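Long-range contact in iron-regulated transcriptional activator AFT2 (Saccharomyces cerevisiae, PDB 4LMG), which activates the iron regulon when iron is scarce by binding 5'-CACCC-3' elements in target promoters, and dimerises and loses DNA binding on sensing iron: residues L6-R18 and L85-H97. Numbering follows the deposited sequence.
Sequences LIHLDPVPSFEDR and LQKWNVVVMNNIH. With ZN (zinc ion), chain I; nucleotides of chain H; nucleotides of chain G.
Ile-7 and Val-92 form an antiparallel hydrogen-bonded pair, with Ile-7 N to Val-92 O at 2.9 Å and Val-92 N to Ile-7 O at 2.7 Å. A third backbone bond runs from Leu-9 N to Val-90 O (2.8 Å). Beyond it water takes over: one molecule accepts from Val-90 N and donates to Leu-9 O, and a second links Trp-88 N to Pro-13 O, so the diverging chains stay joined through solvent.

Apolar contacts occupy both faces. Beside Leu-6 and His-8, Val-91 spreads its two methyls: chi1 of -175° sets CG1 anti to the backbone N and CG2 anti to the carbonyl carbon, so that CG1 presses tightly on Leu-6 CD1 while CG2 sits over the imidazole face of His-8 in a CH-pi contact, 3.7 Å from the ring centroid. On the other face Leu-9 forks, CD1 reaching Val-92 CG2 (3.5 Å) and CD2 reaching Val-90 CG1; Val-12 covers Val-90 CG2. Val-92 also touches Phe-29 of helix 21-29.

The aromatic contact lies at the far end. Phe-15 turns its edge to the face of the Trp-88 five-membered ring, planes at 86°, and its CB packs on Trp-88 CD1 (3.6 Å). CZ2 and CH2 at the far end of the indole lie against Arg-18 N, CA and CB, and the extended Arg-18 chain carries NH2 to OP2 of DC12 of chain G (2.9 Å).

Main-chain pairing thus adds a short edge strand to the WRKY-GCM1 sheet, while buried Trp-88 packs against the start of Arg-18, which probably helps set the direction of the side chain that bonds the DNA phosphate.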
ATOM      1  N   LEU A   6     -24.135  13.246  -7.571  1.00 58.45           N
ATOM      2  CA  LEU A   6     -23.453  12.767  -8.767  1.00 56.81           C
ATOM      3  C   LEU A   6     -23.217  13.912  -9.742  1.00 54.07           C
ATOM      4  O   LEU A   6     -24.111  14.284 -10.501  1.00 59.61           O
ATOM      5  CB  LEU A   6     -24.275  11.671  -9.443  1.00 63.63           C
ATOM      6  CG  LEU A   6     -23.550  10.814 -10.479  1.00 65.63           C
ATOM      7  CD1 LEU A   6     -22.481   9.969  -9.803  1.00 63.04           C
ATOM      8  CD2 LEU A   6     -24.535   9.929 -11.226  1.00 72.44           C
ATOM      9  N   ILE A   7     -22.009  14.465  -9.725  1.00 50.19           N
ATOM     10  CA  ILE A   7     -21.693  15.634 -10.540  1.00 48.14           C
ATOM     11  C   ILE A   7     -20.549  15.370 -11.513  1.00 45.84           C
ATOM     12  O   ILE A   7     -19.423  15.095 -11.101  1.00 44.50           O
ATOM     13  CB  ILE A   7     -21.322  16.840  -9.661  1.00 51.55           C
ATOM     14  CG1 ILE A   7     -22.418  17.099  -8.624  1.00 56.59           C
ATOM     15  CG2 ILE A   7     -21.081  18.070 -10.521  1.00 51.16           C
ATOM     16  CD1 ILE A   7     -22.075  18.184  -7.633  1.00 59.51           C
ATOM     17  N   HIS A   8     -20.841  15.457 -12.806  1.00 42.66           N
ATOM     18  CA  HIS A   8     -19.818  15.286 -13.831  1.00 47.62           C
ATOM     19  C   HIS A   8     -19.046  16.580 -14.042  1.00 48.81           C
ATOM     20  O   HIS A   8     -19.636  17.654 -14.135  1.00 59.55           O
ATOM     21  CB  HIS A   8     -20.441  14.826 -15.151  1.00 49.17           C
ATOM     22  CG  HIS A   8     -20.946  13.417 -15.120  1.00 57.54           C
ATOM     23  ND1 HIS A   8     -22.095  13.053 -14.451  1.00 60.59           N
ATOM     24  CD2 HIS A   8     -20.457  12.283 -15.674  1.00 56.02           C
ATOM     25  CE1 HIS A   8     -22.293  11.754 -14.596  1.00 61.23           C
ATOM     26  NE2 HIS A   8     -21.311  11.263 -15.333  1.00 58.23           N
ATOM     27  N   LEU A   9     -17.723  16.471 -14.113  1.00 43.00           N
ATOM     28  CA  LEU A   9     -16.866  17.633 -14.312  1.00 47.04           C
ATOM     29  C   LEU A   9     -16.587  17.879 -15.791  1.00 55.69           C
ATOM     30  O   LEU A   9     -16.324  16.944 -16.544  1.00 52.29           O
ATOM     31  CB  LEU A   9     -15.548  17.464 -13.550  1.00 42.29           C
ATOM     32  CG  LEU A   9     -15.485  18.040 -12.135  1.00 46.58           C
ATOM     33  CD1 LEU A   9     -16.719  17.665 -11.331  1.00 53.38           C
ATOM     34  CD2 LEU A   9     -14.215  17.587 -11.430  1.00 46.31           C
ATOM     35  N   ASP A  10     -16.652  19.145 -16.194  1.00 67.25           N
ATOM     36  CA  ASP A  10     -16.376  19.541 -17.570  1.00 73.56           C
ATOM     37  C   ASP A  10     -15.784  20.945 -17.623  1.00 78.60           C
ATOM     38  O   ASP A  10     -16.184  21.820 -16.856  1.00 81.25           O
ATOM     39  CB  ASP A  10     -17.650  19.483 -18.417  1.00 75.13           C
ATOM     40  CG  ASP A  10     -18.028  18.069 -18.806  1.00 81.82           C
ATOM     41  OD1 ASP A  10     -17.115  17.268 -19.101  1.00 82.61           O
ATOM     42  OD2 ASP A  10     -19.237  17.760 -18.817  1.00 87.11           O
ATOM     43  N   PRO A  11     -14.822  21.161 -18.532  1.00 77.04           N
ATOM     44  CA  PRO A  11     -14.305  20.117 -19.419  1.00 70.85           C
ATOM     45  C   PRO A  11     -13.180  19.334 -18.752  1.00 64.33           C
ATOM     46  O   PRO A  11     -12.584  19.816 -17.787  1.00 65.50           O
ATOM     47  CB  PRO A  11     -13.749  20.919 -20.592  1.00 74.48           C
ATOM     48  CG  PRO A  11     -13.273  22.183 -19.962  1.00 76.51           C
ATOM     49  CD  PRO A  11     -14.227  22.477 -18.828  1.00 77.57           C
ATOM     50  N   VAL A  12     -12.898  18.140 -19.261  1.00 54.68           N
ATOM     51  CA  VAL A  12     -11.821  17.320 -18.726  1.00 54.41           C
ATOM     52  C   VAL A  12     -10.682  17.214 -19.735  1.00 54.25           C
ATOM     53  O   VAL A  12     -10.893  16.791 -20.870  1.00 64.02           O
ATOM     54  CB  VAL A  12     -12.316  15.907 -18.366  1.00 55.64           C
ATOM     55  CG1 VAL A  12     -11.176  15.070 -17.810  1.00 61.42           C
ATOM     56  CG2 VAL A  12     -13.459  15.987 -17.369  1.00 55.37           C
ATOM     57  N   PRO A  13      -9.469  17.609 -19.323  1.00 52.02           N
ATOM     58  CA  PRO A  13      -8.291  17.546 -20.195  1.00 53.85           C
ATOM     59  C   PRO A  13      -8.034  16.132 -20.709  1.00 54.92           C
ATOM     60  O   PRO A  13      -8.558  15.169 -20.151  1.00 54.63           O
ATOM     61  CB  PRO A  13      -7.146  18.010 -19.280  1.00 53.77           C
ATOM     62  CG  PRO A  13      -7.676  17.902 -17.888  1.00 45.83           C
ATOM     63  CD  PRO A  13      -9.144  18.137 -17.988  1.00 44.81           C
ATOM     64  N   SER A  14      -7.233  16.015 -21.762  1.00 53.66           N
ATOM     65  CA  SER A  14      -6.972  14.720 -22.381  1.00 55.79           C
ATOM     66  C   SER A  14      -5.837  13.967 -21.690  1.00 53.49           C
ATOM     67  O   SER A  14      -4.743  13.835 -22.240  1.00 52.65           O
ATOM     68  CB  SER A  14      -6.662  14.893 -23.868  1.00 59.32           C
ATOM     69  OG  SER A  14      -7.746  15.510 -24.543  1.00 65.78           O
ATOM     70  N   PHE A  15      -6.105  13.470 -20.487  1.00 43.80           N
ATOM     71  CA  PHE A  15      -5.118  12.706 -19.733  1.00 48.62           C
ATOM     72  C   PHE A  15      -4.614  11.501 -20.523  1.00 56.39           C
ATOM     73  O   PHE A  15      -5.393  10.799 -21.167  1.00 54.34           O
ATOM     74  CB  PHE A  15      -5.706  12.232 -18.405  1.00 41.95           C
ATOM     75  CG  PHE A  15      -6.201  13.342 -17.527  1.00 43.33           C
ATOM     76  CD1 PHE A  15      -5.313  14.225 -16.938  1.00 48.09           C
ATOM     77  CD2 PHE A  15      -7.553  13.493 -17.275  1.00 35.76           C
ATOM     78  CE1 PHE A  15      -5.765  15.245 -16.123  1.00 47.22           C
ATOM     79  CE2 PHE A  15      -8.010  14.507 -16.461  1.00 34.94           C
ATOM     80  CZ  PHE A  15      -7.115  15.384 -15.883  1.00 36.63           C
ATOM     81  N   GLU A  16      -3.308  11.264 -20.465  1.00 60.82           N
ATOM     82  CA  GLU A  16      -2.717  10.105 -21.121  1.00 63.05           C
ATOM     83  C   GLU A  16      -2.267   9.062 -20.102  1.00 52.26           C
ATOM     84  O   GLU A  16      -1.708   8.024 -20.462  1.00 47.56           O
ATOM     85  CB  GLU A  16      -1.542  10.529 -22.002  1.00 67.28           C
ATOM     86  CG  GLU A  16      -1.949  11.341 -23.219  1.00 70.38           C
ATOM     87  CD  GLU A  16      -0.776  11.668 -24.121  1.00 82.34           C
ATOM     88  OE1 GLU A  16       0.365  11.731 -23.617  1.00 83.32           O
ATOM     89  OE2 GLU A  16      -0.993  11.854 -25.337  1.00 91.05           O
ATOM     90  N   ASP A  17      -2.524   9.341 -18.828  1.00 48.38           N
ATOM     91  CA  ASP A  17      -2.123   8.444 -17.750  1.00 45.79           C
ATOM     92  C   ASP A  17      -2.873   8.782 -16.464  1.00 38.66           C
ATOM     93  O   ASP A  17      -3.080   9.952 -16.145  1.00 34.99           O
ATOM     94  CB  ASP A  17      -0.610   8.538 -17.525  1.00 49.74           C
ATOM     95  CG  ASP A  17      -0.071   7.406 -16.668  1.00 65.12           C
ATOM     96  OD1 ASP A  17      -0.728   7.033 -15.674  1.00 65.00           O
ATOM     97  OD2 ASP A  17       1.018   6.885 -16.993  1.00 73.95           O
ATOM     98  N   ARG A  18      -3.285   7.748 -15.736  1.00 33.94           N
ATOM     99  CA  ARG A  18      -3.984   7.914 -14.465  1.00 36.05           C
ATOM    100  C   ARG A  18      -3.282   8.907 -13.540  1.00 40.28           C
ATOM    101  O   ARG A  18      -3.929   9.623 -12.778  1.00 41.55           O
ATOM    102  CB  ARG A  18      -4.104   6.564 -13.752  1.00 36.81           C
ATOM    103  CG  ARG A  18      -2.769   5.863 -13.553  1.00 38.83           C
ATOM    104  CD  ARG A  18      -2.872   4.651 -12.639  1.00 40.12           C
ATOM    105  NE  ARG A  18      -1.722   3.767 -12.808  1.00 40.60           N
ATOM    106  CZ  ARG A  18      -1.517   2.650 -12.115  1.00 42.29           C
ATOM    107  NH1 ARG A  18      -2.384   2.266 -11.187  1.00 38.89           N
ATOM    108  NH2 ARG A  18      -0.438   1.916 -12.350  1.00 38.79           N
ATOM    109  N   LEU A  85     -15.074   5.760 -25.721  1.00 42.22           N
ATOM    110  CA  LEU A  85     -14.900   7.166 -26.076  1.00 38.00           C
ATOM    111  C   LEU A  85     -13.430   7.565 -26.082  1.00 43.53           C
ATOM    112  O   LEU A  85     -13.077   8.661 -26.522  1.00 41.21           O
ATOM    113  CB  LEU A  85     -15.671   8.062 -25.105  1.00 36.98           C
ATOM    114  CG  LEU A  85     -17.194   7.935 -25.130  1.00 45.90           C
ATOM    115  CD1 LEU A  85     -17.825   8.804 -24.054  1.00 46.42           C
ATOM    116  CD2 LEU A  85     -17.730   8.306 -26.502  1.00 50.64           C
ATOM    117  N   GLN A  86     -12.583   6.669 -25.585  1.00 47.03           N
ATOM    118  CA  GLN A  86     -11.152   6.933 -25.464  1.00 48.39           C
ATOM    119  C   GLN A  86     -10.877   8.257 -24.757  1.00 52.05           C
ATOM    120  O   GLN A  86     -10.009   9.025 -25.169  1.00 56.23           O
ATOM    121  CB  GLN A  86     -10.472   6.900 -26.836  1.00 57.39           C
ATOM    122  CG  GLN A  86     -10.420   5.515 -27.461  1.00 68.49           C
ATOM    123  CD  GLN A  86      -9.781   5.516 -28.837  1.00 77.23           C
ATOM    124  OE1 GLN A  86      -9.936   6.465 -29.604  1.00 80.10           O
ATOM    125  NE2 GLN A  86      -9.055   4.451 -29.152  1.00 78.79           N
ATOM    126  N   LYS A  87     -11.625   8.516 -23.688  1.00 49.43           N
ATOM    127  CA  LYS A  87     -11.415   9.708 -22.876  1.00 48.43           C
ATOM    128  C   LYS A  87     -11.703   9.403 -21.412  1.00 40.63           C
ATOM    129  O   LYS A  87     -12.392   8.433 -21.095  1.00 43.65           O
ATOM    130  CB  LYS A  87     -12.325  10.847 -23.340  1.00 43.42           C
ATOM    131  CG  LYS A  87     -13.750  10.730 -22.827  1.00 52.55           C
ATOM    132  CD  LYS A  87     -14.534  12.011 -23.051  1.00 64.21           C
ATOM    133  CE  LYS A  87     -15.904  11.937 -22.395  1.00 69.07           C
ATOM    134  NZ  LYS A  87     -16.686  13.191 -22.587  1.00 72.71           N
ATOM    135  N   TRP A  88     -11.174  10.237 -20.523  1.00 43.02           N
ATOM    136  CA  TRP A  88     -11.441  10.105 -19.097  1.00 36.31           C
ATOM    137  C   TRP A  88     -12.654  10.933 -18.709  1.00 32.98           C
ATOM    138  O   TRP A  88     -12.784  12.082 -19.128  1.00 34.41           O
ATOM    139  CB  TRP A  88     -10.237  10.575 -18.278  1.00 33.34           C
ATOM    140  CG  TRP A  88      -9.045   9.672 -18.352  1.00 34.25           C
ATOM    141  CD1 TRP A  88      -8.070   9.677 -19.307  1.00 26.12           C
ATOM    142  CD2 TRP A  88      -8.692   8.641 -17.423  1.00 33.74           C
ATOM    143  NE1 TRP A  88      -7.135   8.707 -19.033  1.00 37.02           N
ATOM    144  CE2 TRP A  88      -7.494   8.056 -17.882  1.00 35.87           C
ATOM    145  CE3 TRP A  88      -9.275   8.151 -16.250  1.00 29.78           C
ATOM    146  CZ2 TRP A  88      -6.868   7.007 -17.209  1.00 28.54           C
ATOM    147  CZ3 TRP A  88      -8.652   7.107 -15.581  1.00 29.29           C
ATOM    148  CH2 TRP A  88      -7.460   6.549 -16.063  1.00 27.78           C
ATOM    149  N   ASN A  89     -13.547  10.354 -17.916  1.00 29.36           N
ATOM    150  CA  ASN A  89     -14.609  11.146 -17.312  1.00 34.61           C
ATOM    151  C   ASN A  89     -14.426  11.253 -15.798  1.00 39.95           C
ATOM    152  O   ASN A  89     -13.999  10.301 -15.139  1.00 30.57           O
ATOM    153  CB  ASN A  89     -16.001  10.626 -17.694  1.00 49.88           C
ATOM    154  CG  ASN A  89     -16.246   9.204 -17.238  1.00 61.48           C
ATOM    155  OD1 ASN A  89     -16.847   8.971 -16.190  1.00 61.38           O
ATOM    156  ND2 ASN A  89     -15.797   8.242 -18.035  1.00 73.84           N
ATOM    157  N   VAL A  90     -14.723  12.428 -15.256  1.00 31.63           N
ATOM    158  CA  VAL A  90     -14.525  12.668 -13.837  1.00 33.00           C
ATOM    159  C   VAL A  90     -15.840  13.031 -13.166  1.00 34.20           C
ATOM    160  O   VAL A  90     -16.535  13.955 -13.592  1.00 40.30           O
ATOM    161  CB  VAL A  90     -13.495  13.783 -13.594  1.00 35.80           C
ATOM    162  CG1 VAL A  90     -13.230  13.945 -12.106  1.00 39.00           C
ATOM    163  CG2 VAL A  90     -12.205  13.482 -14.341  1.00 29.07           C
ATOM    164  N   VAL A  91     -16.180  12.293 -12.116  1.00 33.22           N
ATOM    165  CA  VAL A  91     -17.427  12.521 -11.403  1.00 35.74           C
ATOM    166  C   VAL A  91     -17.187  12.727  -9.913  1.00 41.78           C
ATOM    167  O   VAL A  91     -16.376  12.028  -9.301  1.00 41.53           O
ATOM    168  CB  VAL A  91     -18.401  11.345 -11.592  1.00 47.67           C
ATOM    169  CG1 VAL A  91     -19.740  11.660 -10.945  1.00 50.74           C
ATOM    170  CG2 VAL A  91     -18.580  11.037 -13.072  1.00 51.64           C
ATOM    171  N   VAL A  92     -17.895  13.694  -9.338  1.00 40.98           N
ATOM    172  CA  VAL A  92     -17.854  13.926  -7.902  1.00 36.62           C
ATOM    173  C   VAL A  92     -19.068  13.278  -7.243  1.00 42.48           C
ATOM    174  O   VAL A  92     -20.200  13.461  -7.692  1.00 42.04           O
ATOM    175  CB  VAL A  92     -17.852  15.429  -7.570  1.00 36.87           C
ATOM    176  CG1 VAL A  92     -17.928  15.637  -6.069  1.00 27.89           C
ATOM    177  CG2 VAL A  92     -16.616  16.103  -8.147  1.00 31.78           C
ATOM    178  N   MET A  93     -18.825  12.522  -6.178  1.00 43.49           N
ATOM    179  CA  MET A  93     -19.886  11.838  -5.450  1.00 50.27           C
ATOM    180  C   MET A  93     -19.931  12.322  -4.004  1.00 59.74           C
ATOM    181  O   MET A  93     -18.944  12.845  -3.489  1.00 60.49           O
ATOM    182  CB  MET A  93     -19.651  10.328  -5.482  1.00 58.34           C
ATOM    183  CG  MET A  93     -19.347   9.780  -6.867  1.00 60.63           C
ATOM    184  SD  MET A  93     -18.820   8.057  -6.841  1.00104.60           S
ATOM    185  CE  MET A  93     -18.573   7.757  -8.589  1.00145.29           C
ATOM    186  N   ASN A  94     -21.077  12.138  -3.353  1.00 68.48           N
ATOM    187  CA  ASN A  94     -21.255  12.562  -1.966  1.00 71.08           C
ATOM    188  C   ASN A  94     -20.548  13.877  -1.675  1.00 71.43           C
ATOM    189  O   ASN A  94     -19.567  13.915  -0.933  1.00 79.48           O
ATOM    190  CB  ASN A  94     -20.767  11.481  -1.002  1.00 77.21           C
ATOM    191  CG  ASN A  94     -21.680  10.273  -0.970  1.00 87.94           C
ATOM    192  OD1 ASN A  94     -21.276   9.164  -1.324  1.00 90.97           O
ATOM    193  ND2 ASN A  94     -22.919  10.480  -0.542  1.00 95.45           N
ATOM    194  N   ASN A  95     -21.053  14.955  -2.263  1.00 64.37           N
ATOM    195  CA  ASN A  95     -20.421  16.260  -2.135  1.00 69.37           C
ATOM    196  C   ASN A  95     -20.416  16.792  -0.702  1.00 65.44           C
ATOM    197  O   ASN A  95     -19.968  17.911  -0.448  1.00 60.06           O
ATOM    198  CB  ASN A  95     -21.091  17.263  -3.074  1.00 80.33           C
ATOM    199  CG  ASN A  95     -20.308  18.547  -3.201  1.00 90.82           C
ATOM    200  OD1 ASN A  95     -20.767  19.613  -2.792  1.00100.98           O
ATOM    201  ND2 ASN A  95     -19.108  18.450  -3.757  1.00 91.08           N
ATOM    202  N   ILE A  96     -20.911  15.981   0.229  1.00 68.19           N
ATOM    203  CA  ILE A  96     -20.978  16.367   1.632  1.00 72.56           C
ATOM    204  C   ILE A  96     -19.725  15.933   2.381  1.00 72.13           C
ATOM    205  O   ILE A  96     -19.220  14.831   2.175  1.00 81.76           O
ATOM    206  CB  ILE A  96     -22.198  15.737   2.323  1.00 85.31           C
ATOM    207  CG1 ILE A  96     -23.467  16.004   1.511  1.00 96.42           C
ATOM    208  CG2 ILE A  96     -22.336  16.262   3.745  1.00 87.52           C
ATOM    209  CD1 ILE A  96     -24.699  15.320   2.064  1.00102.39           C
ATOM    210  N   HIS A  97     -19.229  16.803   3.253  1.00 62.70           N
ATOM    211  CA  HIS A  97     -18.055  16.488   4.060  1.00 53.00           C
ATOM    212  C   HIS A  97     -18.416  16.346   5.535  1.00 54.79           C
ATOM    213  O   HIS A  97     -19.384  16.942   6.007  1.00 65.66           O
ATOM    214  CB  HIS A  97     -16.977  17.559   3.890  1.00 43.53           C
ATOM    215  CG  HIS A  97     -16.395  17.615   2.512  1.00 33.36           C
ATOM    216  ND1 HIS A  97     -15.259  16.922   2.157  1.00 30.63           N
ATOM    217  CD2 HIS A  97     -16.789  18.288   1.405  1.00 37.84           C
ATOM    218  CE1 HIS A  97     -14.979  17.163   0.888  1.00 28.02           C
ATOM    219  NE2 HIS A  97     -15.891  17.990   0.410  1.00 32.76           N
TER
HETATM  220 ZN    ZN I 201     -13.996  15.548   3.042  1.00 37.33          ZN
ATOM    221  O5'  DA H   1     -17.911   4.040  -7.350  1.00 94.44           O
ATOM    222  C5'  DA H   1     -17.637   4.667  -6.100  1.00 91.14           C
ATOM    223  C4'  DA H   1     -16.244   4.315  -5.605  1.00 86.75           C
ATOM    224  O4'  DA H   1     -15.947   5.080  -4.413  1.00 88.65           O
ATOM    225  C3'  DA H   1     -16.049   2.868  -5.180  1.00 84.25           C
ATOM    226  O3'  DA H   1     -14.668   2.529  -5.226  1.00 78.18           O
ATOM    227  C2'  DA H   1     -16.568   2.889  -3.747  1.00 87.32           C
ATOM    228  C1'  DA H   1     -16.152   4.278  -3.265  1.00 90.85           C
ATOM    229  N9   DA H   1     -17.159   4.931  -2.434  1.00100.89           N
ATOM    230  C8   DA H   1     -18.270   5.605  -2.861  1.00103.41           C
ATOM    231  N7   DA H   1     -19.001   6.093  -1.888  1.00106.06           N
ATOM    232  C5   DA H   1     -18.322   5.713  -0.742  1.00110.37           C
ATOM    233  C6   DA H   1     -18.581   5.923   0.627  1.00116.10           C
ATOM    234  N6   DA H   1     -19.643   6.599   1.081  1.00118.04           N
ATOM    235  N1   DA H   1     -17.702   5.410   1.514  1.00117.72           N
ATOM    236  C2   DA H   1     -16.640   4.736   1.055  1.00114.93           C
ATOM    237  N3   DA H   1     -16.291   4.475  -0.203  1.00109.80           N
ATOM    238  C4   DA H   1     -17.183   4.996  -1.060  1.00107.03           C
TER
ATOM    239  P    DC G  12       1.489  -0.826  -9.932  1.00 35.34           P
ATOM    240  OP1  DC G  12       2.826  -0.844 -10.562  1.00 34.98           O
ATOM    241  OP2  DC G  12       0.312  -0.434 -10.739  1.00 41.98           O
ATOM    242  O5'  DC G  12       1.204  -2.260  -9.296  1.00 39.14           O
ATOM    243  C5'  DC G  12       1.979  -2.656  -8.172  1.00 35.90           C
ATOM    244  C4'  DC G  12       1.342  -3.841  -7.473  1.00 33.39           C
ATOM    245  O4'  DC G  12       0.092  -3.439  -6.861  1.00 27.03           O
ATOM    246  C3'  DC G  12       1.013  -5.011  -8.390  1.00 33.27           C
ATOM    247  O3'  DC G  12       1.440  -6.209  -7.755  1.00 38.63           O
ATOM    248  C2'  DC G  12      -0.506  -4.944  -8.558  1.00 21.11           C
ATOM    249  C1'  DC G  12      -0.942  -4.324  -7.235  1.00 22.87           C
ATOM    250  N1   DC G  12      -2.197  -3.517  -7.292  1.00 27.74           N
ATOM    251  C2   DC G  12      -3.228  -3.788  -6.386  1.00 27.65           C
ATOM    252  O2   DC G  12      -3.087  -4.700  -5.563  1.00 33.80           O
ATOM    253  N3   DC G  12      -4.357  -3.045  -6.436  1.00 26.21           N
ATOM    254  C4   DC G  12      -4.476  -2.067  -7.335  1.00 30.99           C
ATOM    255  N4   DC G  12      -5.611  -1.361  -7.337  1.00 26.76           N
ATOM    256  C5   DC G  12      -3.436  -1.771  -8.266  1.00 31.20           C
ATOM    257  C6   DC G  12      -2.323  -2.513  -8.208  1.00 24.96           C
TER
HETATM  258  O   HOH W   1     -16.431  13.972 -16.929  1.00 35.12           O
HETATM  259  O   HOH W   2      -9.520  12.351 -21.259  1.00 42.08           O